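Local coordinates for protein mitochondrial import inner membrane translocase subunit TIM8 (Saccharomyces cerevisiae, PDB 3CJH) that acts as a chaperone of the mitochondrial intermembrane space, helping to import and insert some multi-pass inner-membrane proteins and to pass beta-barrel precursors to the outer-membrane sorting machinery, at residues H15-I20 and N44-F49. Residues are numbered along the deposited sequence; the frame is centred on the assembly and turned at random.
Sequences HQFTNI and NCVNRF
Phe17, on helix 7-25, meets both Val46 and Phe49, which lie three residues, about one helical turn, apart on helix 36-62. Its CG stands anti to its own carbonyl carbon (chi1 -71°), and with the CB directed at the other helix the ring is carried toward Val46 and Phe49; a flat, apolar ring suits this place because different parts of its rim can meet the two at once. CE1 comes 3.6 Å from CD1 of Phe49, which lies near the plane of the Phe17 ring. The aromatic planes are inclined at 64° with centroids 5.7 Å apart, an oblique pairing. On its other long side Phe17 offers CD2 to Val46 CG1 at 4.3 Å, a looser apolar contact; a branched valine is compact enough to sit where the backbones come nearest, with the CA atoms of Phe17 and Val46 6.5 Å apart. One turn beyond Phe17, Ile20 uses the long CG1-CD1 branch of isoleucine to span the distance: its CD1 lies 3.7 Å from Phe49 CZ, the two side chains crossing at about a right angle. The wide, flat ring of Phe49 thus serves two partners, and an aromatic side chain of another protein's chain also meets it. With an alanine at Phe49, Phe17 CE1 and Ile20 CD1 would probably lose the ring they pack on, leaving a gap between the helices. The axes of segments 15-20 and 44-49 approach to 10.1 Å, their directions 118° apart, and nearby Cys45 is disulfide-bonded to Cys21, tying the same two helices covalently. This is the helix-loop-helix fold of the small Tim family, its two helices splayed here and pinned together by the disulfides of the twin CX3C motif, Cys21-Cys45 and Cys25-Cys41.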
loop_
_atom_site.group_PDB
_atom_site.type_symbol
_atom_site.label_atom_id
_atom_site.label_comp_id
_atom_site.label_asym_id
_atom_site.label_seq_id
_atom_site.Cartn_x
_atom_site.Cartn_y
_atom_site.Cartn_z
ATOM N N HIS B 15 6.403 4.201 -14.434
ATOM C CA HIS B 15 6.118 4.861 -13.155
ATOM C C HIS B 15 5.838 3.819 -12.094
ATOM O O HIS B 15 6.410 3.836 -11.003
ATOM C CB HIS B 15 4.878 5.756 -13.220
ATOM C CG HIS B 15 5.027 6.942 -14.107
ATOM N ND1 HIS B 15 6.249 7.513 -14.387
ATOM C CD2 HIS B 15 4.101 7.696 -14.746
ATOM C CE1 HIS B 15 6.074 8.550 -15.185
ATOM N NE2 HIS B 15 4.778 8.686 -15.415
ATOM N N GLN B 16 4.936 2.909 -12.418
ATOM C CA GLN B 16 4.542 1.933 -11.449
ATOM C C GLN B 16 5.700 1.031 -11.061
ATOM O O GLN B 16 5.927 0.806 -9.866
ATOM C CB GLN B 16 3.370 1.107 -11.934
ATOM C CG GLN B 16 3.064 0.049 -10.919
ATOM C CD GLN B 16 1.693 -0.428 -10.946
ATOM O OE1 GLN B 16 0.781 0.232 -11.476
ATOM N NE2 GLN B 16 1.510 -1.608 -10.363
ATOM N N PHE B 17 6.435 0.530 -12.058
ATOM C CA PHE B 17 7.577 -0.355 -11.789
ATOM C C PHE B 17 8.615 0.340 -10.939
ATOM O O PHE B 17 9.144 -0.239 -9.988
ATOM C CB PHE B 17 8.231 -0.838 -13.076
ATOM C CG PHE B 17 7.404 -1.812 -13.842
ATOM C CD1 PHE B 17 6.796 -2.887 -13.195
ATOM C CD2 PHE B 17 7.235 -1.677 -15.221
ATOM C CE1 PHE B 17 6.012 -3.800 -13.904
ATOM C CE2 PHE B 17 6.454 -2.593 -15.944
ATOM C CZ PHE B 17 5.845 -3.656 -15.282
ATOM N N THR B 18 8.888 1.591 -11.292
ATOM C CA THR B 18 9.854 2.392 -10.572
ATOM C C THR B 18 9.422 2.515 -9.129
ATOM O O THR B 18 10.221 2.316 -8.208
ATOM C CB THR B 18 10.002 3.769 -11.169
ATOM O OG1 THR B 18 10.520 3.666 -12.510
ATOM C CG2 THR B 18 10.968 4.566 -10.356
ATOM N N ASN B 19 8.143 2.800 -8.925
ATOM C CA ASN B 19 7.613 2.915 -7.578
ATOM C C ASN B 19 7.788 1.624 -6.750
ATOM O O ASN B 19 8.229 1.670 -5.594
ATOM C CB ASN B 19 6.149 3.312 -7.635
ATOM C CG ASN B 19 5.548 3.469 -6.266
ATOM O OD1 ASN B 19 6.140 4.096 -5.382
ATOM N ND2 ASN B 19 4.373 2.886 -6.068
ATOM N N ILE B 20 7.493 0.471 -7.353
ATOM C CA ILE B 20 7.639 -0.802 -6.631
ATOM C C ILE B 20 9.104 -1.121 -6.372
ATOM O O ILE B 20 9.488 -1.450 -5.244
ATOM C CB ILE B 20 7.034 -2.059 -7.354
ATOM C CG1 ILE B 20 6.071 -1.698 -8.494
ATOM C CG2 ILE B 20 6.332 -2.961 -6.299
ATOM C CD1 ILE B 20 5.158 -2.842 -8.951
ATOM N N ASN B 44 17.135 -6.218 -12.689
ATOM C CA ASN B 44 16.589 -7.542 -12.318
ATOM C C ASN B 44 15.131 -7.443 -11.848
ATOM O O ASN B 44 14.276 -8.175 -12.307
ATOM C CB ASN B 44 17.363 -8.136 -11.140
ATOM C CG ASN B 44 18.764 -8.572 -11.488
ATOM O OD1 ASN B 44 19.155 -8.662 -12.666
ATOM N ND2 ASN B 44 19.544 -8.850 -10.442
ATOM N N CYS B 45 14.868 -6.544 -10.904
ATOM C CA CYS B 45 13.503 -6.341 -10.348
ATOM C C CYS B 45 12.432 -6.171 -11.462
ATOM O O CYS B 45 11.438 -6.905 -11.486
ATOM C CB CYS B 45 13.502 -5.141 -9.382
ATOM S SG CYS B 45 11.936 -4.720 -8.555
ATOM N N VAL B 46 12.666 -5.240 -12.391
ATOM C CA VAL B 46 11.775 -5.035 -13.546
ATOM C C VAL B 46 11.574 -6.332 -14.371
ATOM O O VAL B 46 10.441 -6.687 -14.728
ATOM C CB VAL B 46 12.318 -3.991 -14.565
ATOM C CG1 VAL B 46 11.165 -3.399 -15.379
ATOM C CG2 VAL B 46 13.110 -2.902 -13.899
ATOM N N ASN B 47 12.678 -7.006 -14.696
ATOM C CA ASN B 47 12.642 -8.201 -15.539
ATOM C C ASN B 47 11.870 -9.334 -14.875
ATOM O O ASN B 47 10.976 -9.955 -15.458
ATOM C CB ASN B 47 14.071 -8.679 -15.842
ATOM C CG ASN B 47 14.659 -7.995 -17.045
ATOM O OD1 ASN B 47 14.204 -8.222 -18.155
ATOM N ND2 ASN B 47 15.662 -7.158 -16.838
ATOM N N ARG B 48 12.263 -9.597 -13.641
ATOM C CA ARG B 48 11.619 -10.576 -12.780
ATOM C C ARG B 48 10.115 -10.277 -12.626
ATOM O O ARG B 48 9.273 -11.181 -12.616
ATOM C CB ARG B 48 12.322 -10.564 -11.410
ATOM C CG ARG B 48 12.637 -11.909 -10.843
ATOM C CD ARG B 48 13.351 -12.853 -11.850
ATOM N NE ARG B 48 14.684 -12.404 -12.236
ATOM C CZ ARG B 48 15.102 -12.162 -13.484
ATOM N NH1 ARG B 48 14.307 -12.316 -14.544
ATOM N NH2 ARG B 48 16.358 -11.773 -13.679
ATOM N N PHE B 49 9.773 -8.996 -12.542
ATOM C CA PHE B 49 8.367 -8.619 -12.466
ATOM C C PHE B 49 7.599 -8.959 -13.751
ATOM O O PHE B 49 6.500 -9.490 -13.696
ATOM C CB PHE B 49 8.209 -7.138 -12.164
ATOM C CG PHE B 49 7.044 -6.865 -11.323
ATOM C CD1 PHE B 49 5.784 -6.740 -11.898
ATOM C CD2 PHE B 49 7.180 -6.832 -9.922
ATOM C CE1 PHE B 49 4.672 -6.531 -11.101
ATOM C CE2 PHE B 49 6.085 -6.631 -9.117
ATOM C CZ PHE B 49 4.817 -6.483 -9.708
#